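Local coordinates for probable ABC transporter phosphite binding protein PhnD1 (Prochlorococcus marinus str. MIT 9301, PDB 5LQ5), which binds inorganic phosphite strongly, and methylphosphonate and phosphate only very weakly, probably as the solute-binding component of an ABC transporter, at residues F119-E124 with K150-S155; S92-N97 with A172-K177. All coordinates share one frame; numbering follows the deposited sequence.

Contact 1: residues F119-E124 with K150-S155; sequences FTFGSE and KKAGFS
Phe121 and Phe154 lie side by side and point the same way, their ring planes 17° apart but slid so far that they barely overlap; the centroids stand 5.6 Å apart, and the nearest atoms are Phe121 CD2 and Phe154 CE1, at 3.6 Å. In both, CG is anti to the carbonyl carbon (chi1 -66° and -59°), so that both side chains leave their strands in the same direction. Ala152 CB comes up to the CD2-CE2 side of the Phe121 ring, 3.5 Å from CE2, while Phe119 CE2 sits over the centre of one face. Glu124 bends at chi2 and crosses Phe154 at about a right angle, laying CG over the ring face, 3.9 Å from its centroid. The strands pair in parallel within a beta-alpha-beta unit: strand 119-121, helix 127-139, whose Pro133 and Leu137 pack on Phe121, then edge strand 153-154. Gly153 N donates to Phe119 O, Phe121 N to Gly153 O, and Ser155 N to Phe121 O at 2.9 Å. Phe121 O takes a second bond, from Thr120 OG1 on a lone pair at 2.8 Å. Gly153 lies directly beside Thr120, where a CB would probably crowd Thr120 OG1. On the strand's other side from the rings, Ser155 OG is hydrogen-bonded to Thr161 OG1 and Ser157 O. Towards Lys151 a water accepts from Phe119 N and, 2.7 Å from Lys151 O, donates to it.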
loop_
_atom_site.group_PDB
_atom_site.type_symbol
_atom_site.label_atom_id
_atom_site.label_comp_id
_atom_site.label_asym_id
_atom_site.label_seq_id
_atom_site.Cartn_x
_atom_site.Cartn_y
_atom_site.Cartn_z
ATOM N N PHE A 119 -16.370 7.783 10.514
ATOM C CA PHE A 119 -15.292 6.807 10.216
ATOM C C PHE A 119 -14.746 7.078 8.817
ATOM O O PHE A 119 -15.504 7.316 7.874
ATOM C CB PHE A 119 -15.804 5.356 10.296
ATOM C CG PHE A 119 -14.735 4.342 10.106
ATOM C CD1 PHE A 119 -14.007 3.885 11.190
ATOM C CD2 PHE A 119 -14.374 3.925 8.843
ATOM C CE1 PHE A 119 -12.962 2.979 11.028
ATOM C CE2 PHE A 119 -13.351 3.015 8.663
ATOM C CZ PHE A 119 -12.626 2.560 9.745
ATOM N N THR A 120 -13.419 7.064 8.698
ATOM C CA THR A 120 -12.765 7.156 7.374
ATOM C C THR A 120 -11.824 5.960 7.110
ATOM O O THR A 120 -11.026 5.558 7.947
ATOM C CB THR A 120 -12.014 8.469 7.149
ATOM O OG1 THR A 120 -11.616 8.574 5.767
ATOM C CG2 THR A 120 -10.790 8.632 8.050
ATOM N N PHE A 121 -11.943 5.428 5.917
ATOM C CA PHE A 121 -10.983 4.551 5.328
ATOM C C PHE A 121 -9.916 5.381 4.610
ATOM O O PHE A 121 -9.993 6.615 4.504
ATOM C CB PHE A 121 -11.668 3.689 4.261
ATOM C CG PHE A 121 -12.690 2.707 4.792
ATOM C CD1 PHE A 121 -12.310 1.576 5.493
ATOM C CD2 PHE A 121 -14.025 2.914 4.571
ATOM C CE1 PHE A 121 -13.248 0.665 5.912
ATOM C CE2 PHE A 121 -14.962 2.023 5.020
ATOM C CZ PHE A 121 -14.577 0.915 5.687
ATOM N N GLY A 122 -8.906 4.697 4.126
ATOM C CA GLY A 122 -7.973 5.244 3.149
ATOM C C GLY A 122 -8.567 5.270 1.740
ATOM O O GLY A 122 -9.766 5.444 1.568
ATOM N N SER A 123 -7.715 5.065 0.741
ATOM C CA SER A 123 -8.217 4.951 -0.630
ATOM C C SER A 123 -9.287 3.893 -0.745
ATOM O O SER A 123 -9.185 2.844 -0.125
ATOM C CB SER A 123 -7.095 4.602 -1.606
ATOM O OG SER A 123 -7.605 4.340 -2.933
ATOM N N GLU A 124 -10.249 4.152 -1.629
ATOM C CA GLU A 124 -11.278 3.146 -1.913
ATOM C C GLU A 124 -10.646 1.825 -2.351
ATOM O O GLU A 124 -11.230 0.782 -2.132
ATOM C CB GLU A 124 -12.177 3.627 -3.064
ATOM C CG GLU A 124 -13.045 4.868 -2.747
ATOM C CD GLU A 124 -12.390 6.224 -3.013
ATOM O OE1 GLU A 124 -11.137 6.316 -3.154
ATOM O OE2 GLU A 124 -13.163 7.224 -3.077
ATOM N N LYS A 150 -24.342 7.445 7.593
ATOM C CA LYS A 150 -24.572 6.190 6.814
ATOM C C LYS A 150 -23.574 6.047 5.658
ATOM O O LYS A 150 -23.833 5.431 4.610
ATOM C CB LYS A 150 -26.038 6.066 6.347
ATOM C CG LYS A 150 -27.047 6.483 7.425
ATOM C CD LYS A 150 -28.221 5.532 7.573
ATOM C CE LYS A 150 -29.081 5.940 8.768
ATOM N NZ LYS A 150 -29.961 4.836 9.234
ATOM N N LYS A 151 -22.396 6.605 5.892
ATOM C CA LYS A 151 -21.318 6.566 4.907
ATOM C C LYS A 151 -19.982 6.619 5.622
ATOM O O LYS A 151 -19.900 6.931 6.784
ATOM C CB LYS A 151 -21.443 7.689 3.875
ATOM C CG LYS A 151 -21.251 9.076 4.416
ATOM C CD LYS A 151 -21.600 10.115 3.370
ATOM C CE LYS A 151 -20.790 11.378 3.607
ATOM N NZ LYS A 151 -21.143 12.501 2.703
ATOM N N ALA A 152 -18.946 6.237 4.887
ATOM C CA ALA A 152 -17.575 6.312 5.374
ATOM C C ALA A 152 -16.815 7.250 4.495
ATOM O O ALA A 152 -17.044 7.347 3.268
ATOM C CB ALA A 152 -16.924 4.944 5.341
ATOM N N GLY A 153 -15.830 7.895 5.095
ATOM C CA GLY A 153 -14.858 8.673 4.295
ATOM C C GLY A 153 -13.853 7.735 3.583
ATOM O O GLY A 153 -13.662 6.579 3.985
ATOM N N PHE A 154 -13.245 8.242 2.518
ATOM C CA PHE A 154 -12.123 7.615 1.811
ATOM C C PHE A 154 -11.081 8.715 1.639
ATOM O O PHE A 154 -11.227 9.612 0.821
ATOM C CB PHE A 154 -12.547 7.009 0.488
ATOM C CG PHE A 154 -13.625 5.956 0.632
ATOM C CD1 PHE A 154 -13.323 4.654 0.962
ATOM C CD2 PHE A 154 -14.970 6.278 0.438
ATOM C CE1 PHE A 154 -14.298 3.698 1.099
ATOM C CE2 PHE A 154 -15.941 5.313 0.571
ATOM C CZ PHE A 154 -15.615 4.027 0.910
ATOM N N SER A 155 -10.015 8.620 2.425
ATOM C CA SER A 155 -9.045 9.699 2.519
ATOM C C SER A 155 -8.054 9.702 1.366
ATOM O O SER A 155 -7.429 10.715 1.102
ATOM C CB SER A 155 -8.241 9.542 3.824
ATOM O OG SER A 155 -7.302 8.508 3.654
HETATM O O HOH W 1 -18.790 8.311 8.859
#

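Contact 2: residues S92-N97 with A172-K177; sequences SVFVVN and AGALNK
Val93 and Leu175 face each other as a hydrogen-bonded pair in an antiparallel part of the mixed five-stranded sheet of one lobe of this periplasmic binding protein. Strands 92-97 and 172-176 run at 154°, and the pairs Val93-Leu175 and Val95-Gly173 each exchange two N-H...O bonds; Val93 N meets Leu175 O almost head-on at 2.8 Å. Packing is densest on the face of Val93, Val95 and Leu175. There Leu175 CD2 reaches Val93 CG2 at 3.9 Å and Val95 CG2 at 4.0 Å, because chi1 of 68° sets CG between the backbone N and the carbonyl carbon. Val93 CG1 instead meets the aliphatic part of Lys177, 3.7 Å from CG. Cutting Val93 back to an alanine removes both branches and is likely to open a gap between Leu175 CD2 and the Lys177 methylenes, leaving the latter freer to move. Lys177 marks the looser, partly exposed end: its chain, bent at chi4, leads away to a salt bridge with Glu181. Asn176 caps helix 177-186, and its ND2 is hydrogen-bonded to Tyr206 OH in the phosphite pocket. The other face is sparser, with Val96 CG1 touching Ala172 CB and, further along, Ala174 CB standing 4.0 Å above the centre of the Phe94 ring.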
loop_
_atom_site.group_PDB
_atom_site.type_symbol
_atom_site.label_atom_id
_atom_site.label_comp_id
_atom_site.label_asym_id
_atom_site.label_seq_id
_atom_site.Cartn_x
_atom_site.Cartn_y
_atom_site.Cartn_z
ATOM N N SER A 92 -3.372 -4.169 9.406
ATOM C CA SER A 92 -3.904 -2.836 9.576
ATOM C C SER A 92 -4.040 -2.521 11.057
ATOM O O SER A 92 -4.090 -3.411 11.921
ATOM C CB SER A 92 -5.283 -2.699 8.940
ATOM O OG SER A 92 -5.279 -3.027 7.550
ATOM N N VAL A 93 -4.176 -1.233 11.313
ATOM C CA VAL A 93 -4.621 -0.704 12.594
ATOM C C VAL A 93 -5.866 0.143 12.422
ATOM O O VAL A 93 -6.070 0.842 11.404
ATOM C CB VAL A 93 -3.539 0.124 13.318
ATOM C CG1 VAL A 93 -2.356 -0.779 13.636
ATOM C CG2 VAL A 93 -3.094 1.364 12.518
ATOM N N PHE A 94 -6.740 0.002 13.400
ATOM C CA PHE A 94 -7.800 0.941 13.648
ATOM C C PHE A 94 -7.325 1.923 14.706
ATOM O O PHE A 94 -6.792 1.511 15.742
ATOM C CB PHE A 94 -9.067 0.245 14.112
ATOM C CG PHE A 94 -9.795 -0.518 13.019
ATOM C CD1 PHE A 94 -10.951 -0.029 12.450
ATOM C CD2 PHE A 94 -9.329 -1.737 12.581
ATOM C CE1 PHE A 94 -11.633 -0.755 11.482
ATOM C CE2 PHE A 94 -9.988 -2.471 11.591
ATOM C CZ PHE A 94 -11.142 -1.976 11.030
ATOM N N VAL A 95 -7.523 3.204 14.454
ATOM C CA VAL A 95 -7.174 4.281 15.362
ATOM C C VAL A 95 -8.391 5.129 15.685
ATOM O O VAL A 95 -9.321 5.264 14.845
ATOM C CB VAL A 95 -6.038 5.160 14.848
ATOM C CG1 VAL A 95 -4.780 4.353 14.617
ATOM C CG2 VAL A 95 -6.415 5.936 13.613
ATOM N N VAL A 96 -8.382 5.699 16.892
ATOM C CA VAL A 96 -9.444 6.577 17.358
ATOM C C VAL A 96 -8.891 7.861 17.932
ATOM O O VAL A 96 -7.775 7.893 18.452
ATOM C CB VAL A 96 -10.375 5.918 18.382
ATOM C CG1 VAL A 96 -11.146 4.761 17.746
ATOM C CG2 VAL A 96 -9.582 5.426 19.592
ATOM N N ASN A 97 -9.686 8.922 17.814
ATOM C CA ASN A 97 -9.357 10.217 18.380
ATOM C C ASN A 97 -9.525 10.075 19.906
ATOM O O ASN A 97 -10.483 9.470 20.389
ATOM C CB ASN A 97 -10.271 11.301 17.842
ATOM C CG ASN A 97 -9.871 12.687 18.298
ATOM O OD1 ASN A 97 -10.047 13.034 19.453
ATOM N ND2 ASN A 97 -9.320 13.483 17.395
ATOM N N ALA A 172 -12.604 8.107 13.915
ATOM C CA ALA A 172 -11.917 6.835 13.813
ATOM C C ALA A 172 -11.547 6.579 12.375
ATOM O O ALA A 172 -12.189 7.107 11.476
ATOM C CB ALA A 172 -12.784 5.684 14.321
ATOM N N GLY A 173 -10.549 5.724 12.180
ATOM C CA GLY A 173 -10.153 5.286 10.845
ATOM C C GLY A 173 -9.277 4.048 10.872
ATOM O O GLY A 173 -8.975 3.515 11.945
ATOM N N ALA A 174 -8.935 3.548 9.699
ATOM C CA ALA A 174 -8.086 2.390 9.527
ATOM C C ALA A 174 -7.001 2.629 8.536
ATOM O O ALA A 174 -7.216 3.289 7.509
ATOM C CB ALA A 174 -8.903 1.173 9.119
ATOM N N LEU A 175 -5.837 2.055 8.810
ATOM C CA LEU A 175 -4.674 2.248 7.939
ATOM C C LEU A 175 -3.623 1.159 8.083
ATOM O O LEU A 175 -3.658 0.349 9.002
ATOM C CB LEU A 175 -4.036 3.631 8.143
ATOM C CG LEU A 175 -3.372 3.838 9.501
ATOM C CD1 LEU A 175 -2.145 4.714 9.297
ATOM C CD2 LEU A 175 -4.348 4.446 10.496
ATOM N N ASN A 176 -2.683 1.210 7.152
ATOM C CA ASN A 176 -1.404 0.464 7.128
ATOM C C ASN A 176 -0.690 0.578 8.504
ATOM O O ASN A 176 -0.392 1.670 8.966
ATOM C CB ASN A 176 -0.588 1.090 5.997
ATOM C CG ASN A 176 0.811 0.560 5.858
ATOM O OD1 ASN A 176 1.489 0.288 6.846
ATOM N ND2 ASN A 176 1.280 0.447 4.618
ATOM N N LYS A 177 -0.371 -0.545 9.130
ATOM C CA LYS A 177 0.217 -0.536 10.512
ATOM C C LYS A 177 1.653 0.034 10.507
ATOM O O LYS A 177 2.051 0.760 11.419
ATOM C CB LYS A 177 0.210 -1.947 11.111
ATOM C CG LYS A 177 0.932 -2.059 12.462
ATOM C CD LYS A 177 0.576 -3.402 13.090
ATOM C CE LYS A 177 1.191 -3.578 14.474
ATOM N NZ LYS A 177 2.612 -3.980 14.366
#

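How the contacts relate
Both contacts belong to one five-stranded sheet, in which strands 119-121 and 172-176 are neighbours: Thr120 N probably donates a hydrogen bond to Ala172 O at 3.0 Å, and the Phe119 ring packs on Gly173 and Ala174. Contact 2 lies in the sheet interior, all but one of its touching residues buried, and joins strands 75 residues apart through regular antiparallel pairs and aliphatic branches. Contact 1, nested within the loop that contact 2 closes, is the parallel edge, only partly buried; ring-on-ring packing, a glutamate chain over a ring and a bridging water take the place of mostly aliphatic contacts. Each has one end near the phosphite, at Ser123 and Asn176.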